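PDB 4WPM: mRNA export protein from Chaetomium thermophilum, which probably takes part in exporting mRNA from the nucleus to the cytoplasm, with this chain comprising its RNA recognition motif domain. Local coordinates for residues L44-L47 and E48-S51; L80-N83 and G84-Y87. One frame throughout, in Å; residues are numbered along the deposited sequence.

Interaction 1: L44-L47 and E48-S51; sequences LDFL and ERKS
Asp45 and Arg49, one turn apart on helix 40-51, form an i to i+4 salt bridge on the outer side of the first helix of the RNA recognition motif. Backbone bonds of the same spacing run underneath, for example from Glu48 N to Leu44 O at 3.0 Å. The tight side belongs to Leu47, the one buried residue of the two segments, whose side chain packs on Leu69 of the sheet, on Leu79 of the second helix and on Leu82. Phe46, partly exposed, meets the ring of Tyr87 and is flanked by Lys50 and Arg49. Lys50 CB sits over one face of its ring, and Lys50 CG comes to 4.2 Å from Phe46 CZ, the two side chains running alongside each other. At the ring edge, Arg49 NH1 stands 4.0 Å from Phe46 CD1, with ring and guanidinium planes 64° apart.

The solvent side is looser and polar. A bend at chi3 (-66°) turns the Arg49 chain back along the helix, so that NE approaches Asp45 OD2 at 3.0 Å from above the carboxylate plane, 45° out of it. Asp45 OD1 lies 4.6 Å from Glu48 OE1, a proximity of like charges that Arg49 probably moderates; Glu48 OE2 is itself bound by the backbone N of Leu57. With an alanine here in place of Asp45 the carboxylate is gone, and the Arg49 guanidinium, without its charged mate, would probably be freer to swing into solvent. One water also spans the pair, donating to Asp45 OD2 at 3.3 Å and accepting from Arg49 NH1 at 3.2 Å.

Interaction 2: L80-N83 and G84-Y87; sequences LRLN and GFTY. With SO4 (sulfate ion), chain E.
A type II beta turn from Leu82 to Phe85 carries the chain out of helix 73-81 toward strand 86-87. It is closed by the backbone bond from Phe85 N to Leu82 O, 3.2 Å long. Gly84 occupies the third position with phi at 92°. A side chain there would be jammed against the carbonyl oxygen of Asn83, so the backbone geometry by itself calls for glycine.

The Phe85 side chain folds back over the turn. The turn backbone places Phe85 CB 3.2 Å from Leu82 O, and the first torsion (chi1 -84°, CG anti to the carbonyl carbon) then swings the ring back so that one face covers Leu82 CA, offset toward the rim. Phe85 CD2 also meets Leu82 CD2 at 4.3 Å. Leu82 is buried, its side chain also touching Ile94 on strand 90-97.

In the RNA recognition motif fold this turn follows the second helix and leads into the last part of the sheet: Gly84 and Phe85 make backbone hydrogen bonds with Leu92, and Asn83 OD1 accepts from the backbone N of Ile94. The Asn83 amide reaches that partner with CG anti to its own backbone N (chi1 177°), while its CG stays 3.3 Å from Gly84 N.

On the helix side, the exposed Arg81 chain, extended from CG to NE, runs alongside a sulfate ion, probably from the crystallisation liquor. Arg81 NH2 gives O1 of the sulfate a weak hydrogen bond of 3.5 Å, with O1 in the guanidinium plane at its edge. The closer approach of the ion to NE is doubtful, and Gln77 NE2 is a further hydrogen-bond partner of the sulfate.

Interactions 1 and 2 are both mainly surface contacts, each with one buried leucine, and those leucines meet: Leu47 CD2 lies 3.8 Å from Leu82 CD1. Interaction 1 stays within helix 40-51, whereas interaction 2 covers the end of helix 73-81 and the turn into strand 86-87. Their chemistry differs accordingly: regular helical bonds and a solvent-side salt bridge in the first, a type II turn that calls for glycine, with an exposed phenylalanine ring packed against it, in the second. The aliphatic part of Lys50 joins them, CG reaching Leu82 CD2 at 3.4 Å and CE reaching Phe85 CE2 at 3.7 Å. A second junction is aromatic, where the rings of Phe46 and Tyr87 meet with planes about 35° apart.

Interaction 1: L44-L47 and E48-S51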
loop_
_atom_site.group_PDB
_atom_site.type_symbol
_atom_site.label_atom_id
_atom_site.label_comp_id
_atom_site.label_asym_id
_atom_site.label_seq_id
_atom_site.Cartn_x
_atom_site.Cartn_y
_atom_site.Cartn_z
ATOM N N LEU A 44 -0.320 -14.397 8.943
ATOM C CA LEU A 44 0.674 -15.386 8.547
ATOM C C LEU A 44 0.209 -16.783 8.932
ATOM O O LEU A 44 0.439 -17.745 8.203
ATOM C CB LEU A 44 2.034 -15.083 9.182
ATOM C CG LEU A 44 2.610 -13.687 8.927
ATOM C CD1 LEU A 44 4.091 -13.649 9.279
ATOM C CD2 LEU A 44 2.379 -13.223 7.493
ATOM N N ASP A 45 -0.456 -16.887 10.078
ATOM C CA ASP A 45 -1.020 -18.157 10.512
ATOM C C ASP A 45 -2.069 -18.626 9.510
ATOM O O ASP A 45 -2.131 -19.806 9.168
ATOM C CB ASP A 45 -1.634 -18.028 11.907
ATOM C CG ASP A 45 -2.207 -19.336 12.414
ATOM O OD1 ASP A 45 -1.436 -20.154 12.958
ATOM O OD2 ASP A 45 -3.430 -19.546 12.270
ATOM N N PHE A 46 -2.888 -17.690 9.040
ATOM C CA PHE A 46 -3.918 -17.993 8.053
ATOM C C PHE A 46 -3.313 -18.442 6.725
ATOM O O PHE A 46 -3.802 -19.382 6.098
ATOM C CB PHE A 46 -4.815 -16.773 7.832
ATOM C CG PHE A 46 -5.618 -16.831 6.564
ATOM C CD1 PHE A 46 -6.752 -17.620 6.481
ATOM C CD2 PHE A 46 -5.237 -16.094 5.454
ATOM C CE1 PHE A 46 -7.493 -17.671 5.316
ATOM C CE2 PHE A 46 -5.973 -16.143 4.286
ATOM C CZ PHE A 46 -7.102 -16.932 4.216
ATOM N N LEU A 47 -2.249 -17.767 6.300
ATOM C CA LEU A 47 -1.588 -18.090 5.039
ATOM C C LEU A 47 -0.970 -19.484 5.065
ATOM O O LEU A 47 -1.039 -20.220 4.081
ATOM C CB LEU A 47 -0.508 -17.054 4.721
ATOM C CG LEU A 47 -0.988 -15.635 4.406
ATOM C CD1 LEU A 47 0.195 -14.685 4.306
ATOM C CD2 LEU A 47 -1.804 -15.607 3.123
ATOM N N GLU A 48 -0.363 -19.839 6.193
ATOM C CA GLU A 48 0.263 -21.146 6.345
ATOM C C GLU A 48 -0.754 -22.279 6.233
ATOM O O GLU A 48 -0.507 -23.282 5.564
ATOM C CB GLU A 48 0.992 -21.232 7.688
ATOM C CG GLU A 48 2.240 -20.363 7.770
ATOM C CD GLU A 48 2.859 -20.347 9.156
ATOM O OE1 GLU A 48 2.134 -20.607 10.139
ATOM O OE2 GLU A 48 4.073 -20.068 9.262
ATOM N N ARG A 49 -1.897 -22.114 6.892
ATOM C CA ARG A 49 -2.938 -23.137 6.887
ATOM C C ARG A 49 -3.612 -23.251 5.520
ATOM O O ARG A 49 -3.901 -24.353 5.053
ATOM C CB ARG A 49 -3.986 -22.836 7.960
ATOM C CG ARG A 49 -3.434 -22.846 9.378
ATOM C CD ARG A 49 -4.514 -22.572 10.409
ATOM N NE ARG A 49 -5.043 -21.210 10.307
ATOM C CZ ARG A 49 -6.302 -20.902 9.992
ATOM N NH1 ARG A 49 -6.669 -19.631 9.924
ATOM N NH2 ARG A 49 -7.205 -21.849 9.751
ATOM N N LYS A 50 -3.858 -22.109 4.883
ATOM C CA LYS A 50 -4.595 -22.068 3.620
ATOM C C LYS A 50 -3.800 -22.670 2.466
ATOM O O LYS A 50 -4.374 -23.249 1.543
ATOM C CB LYS A 50 -4.993 -20.630 3.283
ATOM C CG LYS A 50 -6.124 -20.520 2.268
ATOM C CD LYS A 50 -7.438 -21.068 2.803
ATOM C CE LYS A 50 -8.564 -20.871 1.801
ATOM N NZ LYS A 50 -9.676 -21.835 2.019
ATOM N N SER A 51 -2.482 -22.515 2.513
ATOM C CA SER A 51 -1.606 -22.997 1.451
ATOM C C SER A 51 -1.642 -24.522 1.366
ATOM O O SER A 51 -1.537 -25.092 0.281
ATOM C CB SER A 51 -0.173 -22.513 1.672
ATOM O OG SER A 51 0.407 -23.135 2.804
HETATM O O HOH W 1 -5.703 -17.241 11.817
#

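Interaction 2: L80-N83 and G84-Y87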
loop_
_atom_site.group_PDB
_atom_site.type_symbol
_atom_site.label_atom_id
_atom_site.label_comp_id
_atom_site.label_asym_id
_atom_site.label_seq_id
_atom_site.Cartn_x
_atom_site.Cartn_y
_atom_site.Cartn_z
ATOM N N LEU A 80 0.972 -17.063 -3.705
ATOM C CA LEU A 80 0.396 -16.336 -4.830
ATOM C C LEU A 80 -0.974 -16.887 -5.232
ATOM O O LEU A 80 -1.806 -16.150 -5.763
ATOM C CB LEU A 80 1.352 -16.360 -6.027
ATOM C CG LEU A 80 2.559 -15.418 -5.944
ATOM C CD1 LEU A 80 3.536 -15.692 -7.079
ATOM C CD2 LEU A 80 2.123 -13.957 -5.963
ATOM N N ARG A 81 -1.210 -18.175 -4.992
ATOM C CA ARG A 81 -2.521 -18.760 -5.274
ATOM C C ARG A 81 -3.610 -18.128 -4.419
ATOM O O ARG A 81 -4.767 -18.051 -4.833
ATOM C CB ARG A 81 -2.522 -20.278 -5.056
ATOM C CG ARG A 81 -2.088 -21.069 -6.273
ATOM C CD ARG A 81 -2.159 -22.573 -6.038
ATOM N NE ARG A 81 -1.502 -23.319 -7.109
ATOM C CZ ARG A 81 -1.583 -24.636 -7.271
ATOM N NH1 ARG A 81 -2.300 -25.375 -6.435
ATOM N NH2 ARG A 81 -0.949 -25.216 -8.281
ATOM N N LEU A 82 -3.238 -17.680 -3.226
ATOM C CA LEU A 82 -4.201 -17.109 -2.294
ATOM C C LEU A 82 -4.525 -15.655 -2.633
ATOM O O LEU A 82 -5.269 -14.997 -1.907
ATOM C CB LEU A 82 -3.678 -17.213 -0.861
ATOM C CG LEU A 82 -3.268 -18.619 -0.412
ATOM C CD1 LEU A 82 -2.735 -18.592 1.011
ATOM C CD2 LEU A 82 -4.431 -19.597 -0.534
ATOM N N ASN A 83 -3.952 -15.146 -3.720
ATOM C CA ASN A 83 -4.253 -13.791 -4.161
ATOM C C ASN A 83 -5.729 -13.644 -4.503
ATOM O O ASN A 83 -6.279 -14.456 -5.242
ATOM C CB ASN A 83 -3.404 -13.419 -5.377
ATOM C CG ASN A 83 -3.739 -12.044 -5.920
ATOM O OD1 ASN A 83 -3.290 -11.027 -5.392
ATOM N ND2 ASN A 83 -4.543 -12.008 -6.977
ATOM N N GLY A 84 -6.361 -12.606 -3.964
ATOM C CA GLY A 84 -7.760 -12.325 -4.236
ATOM C C GLY A 84 -8.706 -12.967 -3.238
ATOM O O GLY A 84 -9.904 -12.681 -3.238
ATOM N N PHE A 85 -8.170 -13.834 -2.384
ATOM C CA PHE A 85 -8.962 -14.463 -1.333
ATOM C C PHE A 85 -9.318 -13.453 -0.249
ATOM O O PHE A 85 -8.646 -12.433 -0.093
ATOM C CB PHE A 85 -8.209 -15.646 -0.721
ATOM C CG PHE A 85 -8.372 -16.929 -1.487
ATOM C CD1 PHE A 85 -8.417 -16.927 -2.872
ATOM C CD2 PHE A 85 -8.473 -18.138 -0.821
ATOM C CE1 PHE A 85 -8.566 -18.107 -3.577
ATOM C CE2 PHE A 85 -8.622 -19.321 -1.520
ATOM C CZ PHE A 85 -8.667 -19.305 -2.899
ATOM N N THR A 86 -10.379 -13.747 0.496
ATOM C CA THR A 86 -10.833 -12.879 1.573
ATOM C C THR A 86 -10.336 -13.389 2.923
ATOM O O THR A 86 -10.519 -14.561 3.257
ATOM C CB THR A 86 -12.372 -12.779 1.603
ATOM O OG1 THR A 86 -12.850 -12.328 0.331
ATOM C CG2 THR A 86 -12.830 -11.811 2.687
ATOM N N TYR A 87 -9.705 -12.504 3.687
ATOM C CA TYR A 87 -9.259 -12.822 5.040
ATOM C C TYR A 87 -9.785 -11.799 6.036
ATOM O O TYR A 87 -9.548 -10.599 5.893
ATOM C CB TYR A 87 -7.734 -12.877 5.117
ATOM C CG TYR A 87 -7.219 -12.913 6.539
ATOM C CD1 TYR A 87 -7.328 -14.063 7.309
ATOM C CD2 TYR A 87 -6.636 -11.791 7.116
ATOM C CE1 TYR A 87 -6.865 -14.098 8.611
ATOM C CE2 TYR A 87 -6.169 -11.817 8.416
ATOM C CZ TYR A 87 -6.286 -12.972 9.159
ATOM O OH TYR A 87 -5.825 -13.004 10.454
HETATM S S SO4 E . -0.678 -21.514 -9.679
HETATM O O1 SO4 E . 0.340 -22.495 -10.043
HETATM O O2 SO4 E . -1.087 -20.767 -10.865
HETATM O O3 SO4 E . -1.840 -22.199 -9.121
HETATM O O4 SO4 E . -0.126 -20.595 -8.690
#